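Local coordinates for protein acetone carboxylase alpha subunit (Xanthobacter autotrophicus Py2, PDB 5M45) that forms one subunit type of a six-chain, metal-containing enzyme assembly and belongs to the hydantoinase B/oxoprolinase family, at residues Ala75-Val84 / Tyr229-Gly240; Val182-Gly190 / Asp531-Asn539. All coordinates share one frame; numbering follows the deposited sequence.

In the fold
Both contacts lie near the manganese site but come from different parts of the chain. Contact 1 packs the turn between helices 54-75 and 82-85 on helix 227-255; contact 2 sets the loop that follows strand 165-175 against strand 532-535. Their centres are 23 Å apart, but their nearest atoms come within about 5 Å without touching. The bound manganese, held by His150, Asp153 and His175, relates them: it lies about 9 Å from the side chain of Val84 in contact 1 and about 5 Å from that of Met187 in contact 2. His175 itself packs against Ile83 and is hydrogen-bonded to Ser186, while Ile177 touches Ser81 and uses its carbonyl oxygen for Ser186.

Contact 1 of 2, residues Ala75-Val84 / Tyr229-Gly240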
loop_
_atom_site.group_PDB
_atom_site.type_symbol
_atom_site.label_atom_id
_atom_site.label_comp_id
_atom_site.label_asym_id
_atom_site.label_seq_id
_atom_site.Cartn_x
_atom_site.Cartn_y
_atom_site.Cartn_z
ATOM N N ALA A 75 2.048 -29.459 -1.719
ATOM C CA ALA A 75 2.539 -28.163 -1.288
ATOM C C ALA A 75 1.725 -27.540 -0.154
ATOM O O ALA A 75 2.268 -26.796 0.628
ATOM C CB ALA A 75 2.613 -27.195 -2.447
ATOM N N LYS A 76 0.430 -27.872 -0.034
ATOM C CA LYS A 76 -0.391 -27.270 1.023
ATOM C C LYS A 76 0.106 -27.628 2.447
ATOM O O LYS A 76 -0.227 -26.908 3.404
ATOM C CB LYS A 76 -1.868 -27.595 0.849
ATOM C CG LYS A 76 -2.273 -29.040 1.176
ATOM C CD LYS A 76 -3.743 -29.230 0.783
ATOM C CE LYS A 76 -4.160 -30.665 0.908
ATOM N NZ LYS A 76 -4.441 -30.939 2.349
ATOM N N LYS A 77 0.888 -28.714 2.571
ATOM C CA LYS A 77 1.452 -29.105 3.841
ATOM C C LYS A 77 2.543 -28.192 4.383
ATOM O O LYS A 77 2.962 -28.359 5.540
ATOM C CB LYS A 77 1.940 -30.559 3.781
ATOM C CG LYS A 77 0.801 -31.562 3.500
ATOM C CD LYS A 77 1.372 -32.996 3.532
ATOM C CE LYS A 77 2.156 -33.215 2.223
ATOM N NZ LYS A 77 2.775 -34.561 2.230
ATOM N N ILE A 78 2.983 -27.215 3.574
ATOM C CA ILE A 78 3.916 -26.185 3.979
ATOM C C ILE A 78 3.286 -25.100 4.862
ATOM O O ILE A 78 3.965 -24.519 5.723
ATOM C CB ILE A 78 4.600 -25.558 2.723
ATOM C CG1 ILE A 78 5.471 -26.624 2.030
ATOM C CG2 ILE A 78 5.441 -24.326 3.091
ATOM C CD1 ILE A 78 5.834 -26.306 0.599
ATOM N N ALA A 79 1.997 -24.824 4.642
ATOM C CA ALA A 79 1.351 -23.644 5.203
ATOM C C ALA A 79 1.076 -23.748 6.713
ATOM O O ALA A 79 0.817 -24.846 7.228
ATOM C CB ALA A 79 0.055 -23.371 4.454
ATOM N N ALA A 80 1.135 -22.612 7.400
ATOM C CA ALA A 80 0.662 -22.466 8.782
ATOM C C ALA A 80 -0.795 -22.095 8.879
ATOM O O ALA A 80 -1.437 -22.431 9.878
ATOM C CB ALA A 80 1.498 -21.425 9.539
ATOM N N SER A 81 -1.317 -21.419 7.872
ATOM C CA SER A 81 -2.724 -20.991 7.851
ATOM C C SER A 81 -3.672 -22.177 7.515
ATOM O O SER A 81 -3.495 -22.821 6.467
ATOM C CB SER A 81 -2.935 -19.899 6.785
ATOM O OG SER A 81 -4.335 -19.613 6.614
ATOM N N PRO A 82 -4.683 -22.440 8.377
ATOM C CA PRO A 82 -5.632 -23.519 8.075
ATOM C C PRO A 82 -6.436 -23.345 6.782
ATOM O O PRO A 82 -6.888 -24.323 6.214
ATOM C CB PRO A 82 -6.589 -23.515 9.262
ATOM C CG PRO A 82 -5.870 -22.809 10.369
ATOM C CD PRO A 82 -4.835 -21.911 9.740
ATOM N N ILE A 83 -6.594 -22.111 6.337
ATOM C CA ILE A 83 -7.263 -21.774 5.064
ATOM C C ILE A 83 -6.621 -22.553 3.902
ATOM O O ILE A 83 -7.331 -23.124 3.052
ATOM C CB ILE A 83 -7.252 -20.257 4.817
ATOM C CG1 ILE A 83 -8.062 -19.500 5.899
ATOM C CG2 ILE A 83 -7.802 -19.906 3.426
ATOM C CD1 ILE A 83 -7.865 -17.989 5.890
ATOM N N VAL A 84 -5.288 -22.596 3.902
ATOM C CA VAL A 84 -4.522 -23.336 2.897
ATOM C C VAL A 84 -4.305 -24.813 3.282
ATOM O O VAL A 84 -4.635 -25.730 2.513
ATOM C CB VAL A 84 -3.186 -22.619 2.614
ATOM C CG1 VAL A 84 -2.286 -23.470 1.695
ATOM C CG2 VAL A 84 -3.450 -21.235 1.998
ATOM N N TYR A 229 2.240 -16.202 8.628
ATOM C CA TYR A 229 1.282 -16.944 7.793
ATOM C C TYR A 229 1.476 -16.589 6.323
ATOM O O TYR A 229 1.536 -17.482 5.474
ATOM C CB TYR A 229 -0.169 -16.677 8.256
ATOM C CG TYR A 229 -0.438 -17.160 9.675
ATOM C CD1 TYR A 229 -0.263 -16.288 10.755
ATOM C CD2 TYR A 229 -0.907 -18.455 9.931
ATOM C CE1 TYR A 229 -0.475 -16.707 12.071
ATOM C CE2 TYR A 229 -1.151 -18.884 11.219
ATOM C CZ TYR A 229 -0.963 -17.999 12.286
ATOM O OH TYR A 229 -1.186 -18.422 13.575
ATOM N N TRP A 230 1.633 -15.288 6.051
ATOM C CA TRP A 230 2.028 -14.757 4.719
ATOM C C TRP A 230 3.290 -15.467 4.147
ATOM O O TRP A 230 3.311 -15.884 2.991
ATOM C CB TRP A 230 2.266 -13.212 4.793
ATOM C CG TRP A 230 2.945 -12.641 3.608
ATOM C CD1 TRP A 230 4.293 -12.608 3.376
ATOM C CD2 TRP A 230 2.323 -12.069 2.440
ATOM N NE1 TRP A 230 4.551 -12.031 2.154
ATOM C CE2 TRP A 230 3.359 -11.706 1.554
ATOM C CE3 TRP A 230 0.998 -11.835 2.060
ATOM C CZ2 TRP A 230 3.117 -11.086 0.313
ATOM C CZ3 TRP A 230 0.748 -11.187 0.829
ATOM C CH2 TRP A 230 1.828 -10.843 -0.036
ATOM N N MET A 231 4.322 -15.559 4.978
ATOM C CA MET A 231 5.632 -16.127 4.575
ATOM C C MET A 231 5.501 -17.604 4.140
ATOM O O MET A 231 6.035 -18.005 3.082
ATOM C CB MET A 231 6.680 -15.982 5.691
ATOM C CG MET A 231 7.166 -14.534 5.899
ATOM S SD MET A 231 8.183 -14.288 7.380
ATOM C CE MET A 231 9.675 -15.045 6.792
ATOM N N LEU A 232 4.755 -18.398 4.937
ATOM C CA LEU A 232 4.594 -19.802 4.610
ATOM C C LEU A 232 3.629 -20.031 3.409
ATOM O O LEU A 232 3.788 -21.018 2.667
ATOM C CB LEU A 232 4.244 -20.643 5.851
ATOM C CG LEU A 232 5.419 -20.776 6.842
ATOM C CD1 LEU A 232 4.978 -21.210 8.229
ATOM C CD2 LEU A 232 6.489 -21.721 6.321
ATOM N N ASP A 233 2.638 -19.147 3.211
ATOM C CA ASP A 233 1.804 -19.193 1.996
ATOM C C ASP A 233 2.647 -18.932 0.727
ATOM O O ASP A 233 2.441 -19.569 -0.320
ATOM C CB ASP A 233 0.589 -18.228 2.088
ATOM C CG ASP A 233 -0.495 -18.724 3.085
ATOM O OD1 ASP A 233 -0.502 -19.928 3.480
ATOM O OD2 ASP A 233 -1.380 -17.910 3.496
ATOM N N GLU A 234 3.631 -18.037 0.832
ATOM C CA GLU A 234 4.526 -17.785 -0.276
ATOM C C GLU A 234 5.406 -19.008 -0.627
ATOM O O GLU A 234 5.566 -19.348 -1.806
ATOM C CB GLU A 234 5.369 -16.516 -0.038
ATOM C CG GLU A 234 6.462 -16.256 -1.082
ATOM C CD GLU A 234 7.075 -14.865 -0.949
ATOM O OE1 GLU A 234 7.586 -14.539 0.154
ATOM O OE2 GLU A 234 7.038 -14.112 -1.956
ATOM N N ARG A 235 5.983 -19.650 0.388
ATOM C CA ARG A 235 6.777 -20.865 0.160
ATOM C C ARG A 235 5.917 -21.994 -0.437
ATOM O O ARG A 235 6.407 -22.733 -1.301
ATOM C CB ARG A 235 7.511 -21.324 1.435
ATOM C CG ARG A 235 8.475 -20.267 2.002
ATOM C CD ARG A 235 9.628 -19.936 1.021
ATOM N NE ARG A 235 10.498 -18.915 1.523
ATOM C CZ ARG A 235 11.634 -18.517 0.932
ATOM N NH1 ARG A 235 12.374 -17.553 1.464
ATOM N NH2 ARG A 235 12.065 -19.049 -0.204
ATOM N N THR A 236 4.648 -22.097 -0.001
ATOM C CA THR A 236 3.657 -22.997 -0.595
ATOM C C THR A 236 3.491 -22.798 -2.110
ATOM O O THR A 236 3.513 -23.769 -2.877
ATOM C CB THR A 236 2.250 -22.813 0.090
ATOM O OG1 THR A 236 2.363 -23.188 1.483
ATOM C CG2 THR A 236 1.196 -23.653 -0.561
ATOM N N ARG A 237 3.341 -21.546 -2.539
ATOM C CA ARG A 237 3.150 -21.253 -3.967
ATOM C C ARG A 237 4.423 -21.585 -4.792
ATOM O O ARG A 237 4.337 -22.196 -5.873
ATOM C CB ARG A 237 2.765 -19.786 -4.210
ATOM C CG ARG A 237 1.423 -19.356 -3.625
ATOM C CD ARG A 237 1.030 -17.922 -4.003
ATOM N NE ARG A 237 2.028 -16.915 -3.615
ATOM C CZ ARG A 237 2.072 -16.282 -2.447
ATOM N NH1 ARG A 237 1.191 -16.509 -1.482
ATOM N NH2 ARG A 237 3.031 -15.386 -2.231
ATOM N N ILE A 238 5.597 -21.182 -4.281
ATOM C CA ILE A 238 6.847 -21.437 -5.009
ATOM C C ILE A 238 7.113 -22.955 -5.140
ATOM O O ILE A 238 7.590 -23.408 -6.198
ATOM C CB ILE A 238 8.073 -20.743 -4.354
ATOM C CG1 ILE A 238 7.875 -19.273 -4.387
ATOM C CG2 ILE A 238 9.308 -21.023 -5.178
ATOM C CD1 ILE A 238 8.847 -18.499 -3.503
ATOM N N ALA A 239 6.837 -23.724 -4.075
ATOM C CA ALA A 239 7.007 -25.182 -4.108
ATOM C C ALA A 239 6.221 -25.820 -5.240
ATOM O O ALA A 239 6.773 -26.570 -6.047
ATOM C CB ALA A 239 6.605 -25.819 -2.779
ATOM N N GLY A 240 4.931 -25.538 -5.295
ATOM C CA GLY A 240 4.104 -26.133 -6.322
ATOM C C GLY A 240 4.471 -25.706 -7.753
ATOM O O GLY A 240 4.479 -26.539 -8.658
HETATM O O HOH W 1 -3.883 -18.338 4.189
HETATM O O HOH W 2 0.642 -20.124 5.869
#
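Ile78 and Ala239 make the tightest apolar meeting here: Ile78 CD1 lies 3.5 Å from Ala239 CB, closer than ordinary van der Waals contact. The other branch of the isoleucine, CG2, rests over Leu232 O and Thr236 OG1, with Arg235 CB alongside. Farther along, the methyl of Ala80 is shared by two residues of the helix, with Ala80 CB 3.7 Å from Leu232 CD1 and similarly near the Tyr229 ring. That ring presents its edge to the turn, and Ser81 N lies in the ring plane, 3.6 Å from Tyr229 CD2. At the opposite end, Ala75 O lies beside the methyl of Thr236, 3.5 Å from Thr236 CG2. The threonine torsion (chi1 -63°) sets this methyl, anti to the backbone N, on the side of the turn and leaves OG1 beside that N, where it bonds back to its own helix.

The fold here is a tight connection between two helices, packed across the side of the long helix 227-255. The chain leaves helix 54-75, passes through a short 3-10 segment at 76-78 and enters helix 82-85, for which Ser81 is the N-cap, its OG accepting a weak bond from Ile83 N. Strand 165-175 also borders the packing, with Thr174 touching Val84, Asp233 and Thr236.

No direct hydrogen bond spans the two segments, and two waters carry the polar link. One accepts from Ser81 OG and donates to Asp233 OD2, 2.6 Å away. The second accepts from Ser81 N and donates to both Tyr229 O and Asp233 OD1, so the carboxylate has a water on each oxygen, while Val84 CG2 packs 3.5 Å from Asp233 OD1. Within the helix, Leu232 O is gripped twice, by Thr236 OG1 at 2.9 Å and by Thr236 N, the two reaching it from opposite faces of the carbonyl plane.

Contact 2 of 2, residues Val182-Gly190 / Asp531-Asn539; sequences VGPGSMATG and DWTMFFMGN
Thr189 OG1 is hydrogen-bonded to the carbonyl oxygen of Thr607 and also lies against the ring of Phe535, with Thr189 OG1 3.4 Å from Phe535 CD2. The contact joins an irregular, glycine-rich loop to strand 532-535, an inner strand of a four-stranded antiparallel sheet, with 440-442 and 610-612 as its neighbours. Phe535 is the residue that enters the loop. Several loop atoms gather along the outer part of its ring, while Thr607 and Gln440 also touch it. On one flank Pro184 O comes to 3.4 Å from Phe535 CE1, and the proline ring adds an apolar touch, Pro184 CD to Phe535 CE1 at 3.7 Å. Met187 O approaches the ring edge near its plane, and Ala188 CA lies by CZ.

Thr533, also directed at the loop, passes Pro184 at about a right angle; its hydroxyl is hydrogen-bonded to Glu609. The buried Thr189 N, in contrast, has no hydrogen-bonding partner in the model. Beyond the ring the loop bends toward the manganese site: Ser186 OG is hydrogen-bonded to His175, a ligand of that metal, and the Met187 side chain turns from the strand to lie about 3 Å from an acetate, probably picked up from the crystallisation liquor. With CG anti to the backbone N (chi1 -174°), Met537 CG lies 3.8 Å from Met187 O; the bend at chi2 then brings Met537 SD to 3.9 Å from Thr189 CG2.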
loop_
_atom_site.group_PDB
_atom_site.type_symbol
_atom_site.label_atom_id
_atom_site.label_comp_id
_atom_site.label_asym_id
_atom_site.label_seq_id
_atom_site.Cartn_x
_atom_site.Cartn_y
_atom_site.Cartn_z
ATOM N N VAL A 182 -7.389 -1.376 5.635
ATOM C CA VAL A 182 -7.925 -0.613 6.789
ATOM C C VAL A 182 -8.640 -1.558 7.795
ATOM O O VAL A 182 -8.359 -1.513 9.003
ATOM C CB VAL A 182 -8.862 0.521 6.322
ATOM C CG1 VAL A 182 -9.623 1.159 7.495
ATOM C CG2 VAL A 182 -8.052 1.574 5.539
ATOM N N GLY A 183 -9.517 -2.410 7.288
ATOM C CA GLY A 183 -10.177 -3.430 8.119
ATOM C C GLY A 183 -9.338 -4.705 8.284
ATOM O O GLY A 183 -8.731 -5.166 7.317
ATOM N N PRO A 184 -9.327 -5.291 9.498
ATOM C CA PRO A 184 -8.561 -6.501 9.783
ATOM C C PRO A 184 -9.283 -7.790 9.440
ATOM O O PRO A 184 -10.055 -8.317 10.239
ATOM C CB PRO A 184 -8.335 -6.419 11.295
ATOM C CG PRO A 184 -9.544 -5.701 11.815
ATOM C CD PRO A 184 -9.892 -4.707 10.732
ATOM N N GLY A 185 -9.005 -8.305 8.258
ATOM C CA GLY A 185 -9.614 -9.523 7.718
ATOM C C GLY A 185 -9.312 -9.621 6.225
ATOM O O GLY A 185 -8.684 -8.705 5.656
ATOM N N SER A 186 -9.780 -10.697 5.581
ATOM C CA SER A 186 -9.622 -10.868 4.124
ATOM C C SER A 186 -10.706 -10.132 3.340
ATOM O O SER A 186 -10.422 -9.552 2.290
ATOM C CB SER A 186 -9.655 -12.342 3.718
ATOM O OG SER A 186 -8.908 -13.217 4.556
ATOM N N MET A 187 -11.941 -10.165 3.856
ATOM C CA MET A 187 -13.139 -9.613 3.197
ATOM C C MET A 187 -13.524 -8.278 3.846
ATOM O O MET A 187 -14.632 -8.073 4.342
ATOM C CB MET A 187 -14.301 -10.608 3.335
ATOM C CG MET A 187 -13.988 -12.062 3.030
ATOM S SD MET A 187 -13.115 -12.363 1.461
ATOM C CE MET A 187 -13.141 -14.145 1.487
ATOM N N ALA A 188 -12.542 -7.376 3.864
ATOM C CA ALA A 188 -12.512 -6.275 4.806
ATOM C C ALA A 188 -13.460 -5.121 4.428
ATOM O O ALA A 188 -13.747 -4.892 3.240
ATOM C CB ALA A 188 -11.093 -5.752 4.881
ATOM N N THR A 189 -13.933 -4.441 5.473
ATOM C CA THR A 189 -14.693 -3.209 5.397
ATOM C C THR A 189 -13.889 -2.106 6.104
ATOM O O THR A 189 -12.989 -2.410 6.896
ATOM C CB THR A 189 -16.035 -3.318 6.118
ATOM O OG1 THR A 189 -15.804 -3.648 7.500
ATOM C CG2 THR A 189 -16.898 -4.396 5.495
ATOM N N GLY A 190 -14.256 -0.859 5.827
ATOM C CA GLY A 190 -13.608 0.321 6.414
ATOM C C GLY A 190 -13.139 1.278 5.369
ATOM O O GLY A 190 -13.535 2.444 5.375
ATOM N N ASP A 531 -6.534 -6.089 23.147
ATOM C CA ASP A 531 -6.705 -4.958 22.239
ATOM C C ASP A 531 -7.381 -5.417 20.922
ATOM O O ASP A 531 -6.899 -5.163 19.814
ATOM C CB ASP A 531 -5.341 -4.291 21.976
ATOM C CG ASP A 531 -4.736 -3.644 23.237
ATOM O OD1 ASP A 531 -5.399 -3.525 24.269
ATOM O OD2 ASP A 531 -3.557 -3.194 23.184
ATOM N N TRP A 532 -8.505 -6.108 21.090
ATOM C CA TRP A 532 -9.148 -6.893 20.060
ATOM C C TRP A 532 -10.388 -6.156 19.452
ATOM O O TRP A 532 -11.096 -5.410 20.172
ATOM C CB TRP A 532 -9.547 -8.270 20.655
ATOM C CG TRP A 532 -9.935 -9.304 19.616
ATOM C CD1 TRP A 532 -11.172 -9.812 19.380
ATOM C CD2 TRP A 532 -9.053 -9.940 18.682
ATOM N NE1 TRP A 532 -11.121 -10.704 18.361
ATOM C CE2 TRP A 532 -9.826 -10.809 17.913
ATOM C CE3 TRP A 532 -7.677 -9.874 18.452
ATOM C CZ2 TRP A 532 -9.284 -11.585 16.894
ATOM C CZ3 TRP A 532 -7.130 -10.647 17.440
ATOM C CH2 TRP A 532 -7.945 -11.503 16.675
ATOM N N THR A 533 -10.609 -6.366 18.147
ATOM C CA THR A 533 -11.822 -5.879 17.422
ATOM C C THR A 533 -12.403 -6.987 16.527
ATOM O O THR A 533 -11.681 -7.910 16.146
ATOM C CB THR A 533 -11.548 -4.670 16.506
ATOM O OG1 THR A 533 -10.571 -5.028 15.517
ATOM C CG2 THR A 533 -11.077 -3.478 17.327
ATOM N N MET A 534 -13.717 -6.918 16.240
ATOM C CA MET A 534 -14.366 -7.821 15.282
ATOM C C MET A 534 -15.445 -7.090 14.464
ATOM O O MET A 534 -15.916 -6.016 14.846
ATOM C CB MET A 534 -14.979 -9.054 15.982
ATOM C CG MET A 534 -14.023 -9.798 16.928
ATOM S SD MET A 534 -14.655 -11.319 17.668
ATOM C CE MET A 534 -14.779 -12.393 16.225
ATOM N N PHE A 535 -15.839 -7.685 13.349
ATOM C CA PHE A 535 -16.912 -7.162 12.499
ATOM C C PHE A 535 -17.583 -8.290 11.691
ATOM O O PHE A 535 -17.111 -9.433 11.675
ATOM C CB PHE A 535 -16.439 -5.991 11.620
ATOM C CG PHE A 535 -15.340 -6.331 10.607
ATOM C CD1 PHE A 535 -13.986 -6.349 10.989
ATOM C CD2 PHE A 535 -15.657 -6.572 9.266
ATOM C CE1 PHE A 535 -12.979 -6.621 10.070
ATOM C CE2 PHE A 535 -14.660 -6.847 8.343
ATOM C CZ PHE A 535 -13.335 -6.874 8.733
ATOM N N PHE A 536 -18.736 -7.945 11.122
ATOM C CA PHE A 536 -19.586 -8.859 10.338
ATOM C C PHE A 536 -19.593 -8.457 8.862
ATOM O O PHE A 536 -19.525 -7.257 8.537
ATOM C CB PHE A 536 -21.062 -8.790 10.868
ATOM C CG PHE A 536 -21.259 -9.335 12.264
ATOM C CD1 PHE A 536 -21.067 -8.536 13.378
ATOM C CD2 PHE A 536 -21.667 -10.634 12.466
ATOM C CE1 PHE A 536 -21.252 -9.025 14.683
ATOM C CE2 PHE A 536 -21.857 -11.142 13.760
ATOM C CZ PHE A 536 -21.631 -10.333 14.882
ATOM N N MET A 537 -19.709 -9.431 7.971
ATOM C CA MET A 537 -19.803 -9.187 6.516
ATOM C C MET A 537 -20.586 -10.306 5.813
ATOM O O MET A 537 -20.139 -11.441 5.752
ATOM C CB MET A 537 -18.398 -9.062 5.877
ATOM C CG MET A 537 -18.393 -8.661 4.389
ATOM S SD MET A 537 -19.292 -7.149 3.991
ATOM C CE MET A 537 -20.624 -7.654 2.891
ATOM N N GLY A 538 -21.756 -9.934 5.276
ATOM C CA GLY A 538 -22.671 -10.840 4.548
ATOM C C GLY A 538 -23.958 -10.126 4.143
ATOM O O GLY A 538 -24.158 -8.941 4.469
ATOM N N ASN A 539 -24.825 -10.832 3.433
ATOM C CA ASN A 539 -26.131 -10.300 3.009
ATOM C C ASN A 539 -27.079 -10.214 4.211
ATOM O O ASN A 539 -27.049 -11.083 5.097
ATOM C CB ASN A 539 -26.736 -11.148 1.877
ATOM C CG ASN A 539 -27.039 -12.585 2.292
ATOM O OD1 ASN A 539 -26.197 -13.257 2.860
ATOM N ND2 ASN A 539 -28.267 -13.060 2.009
#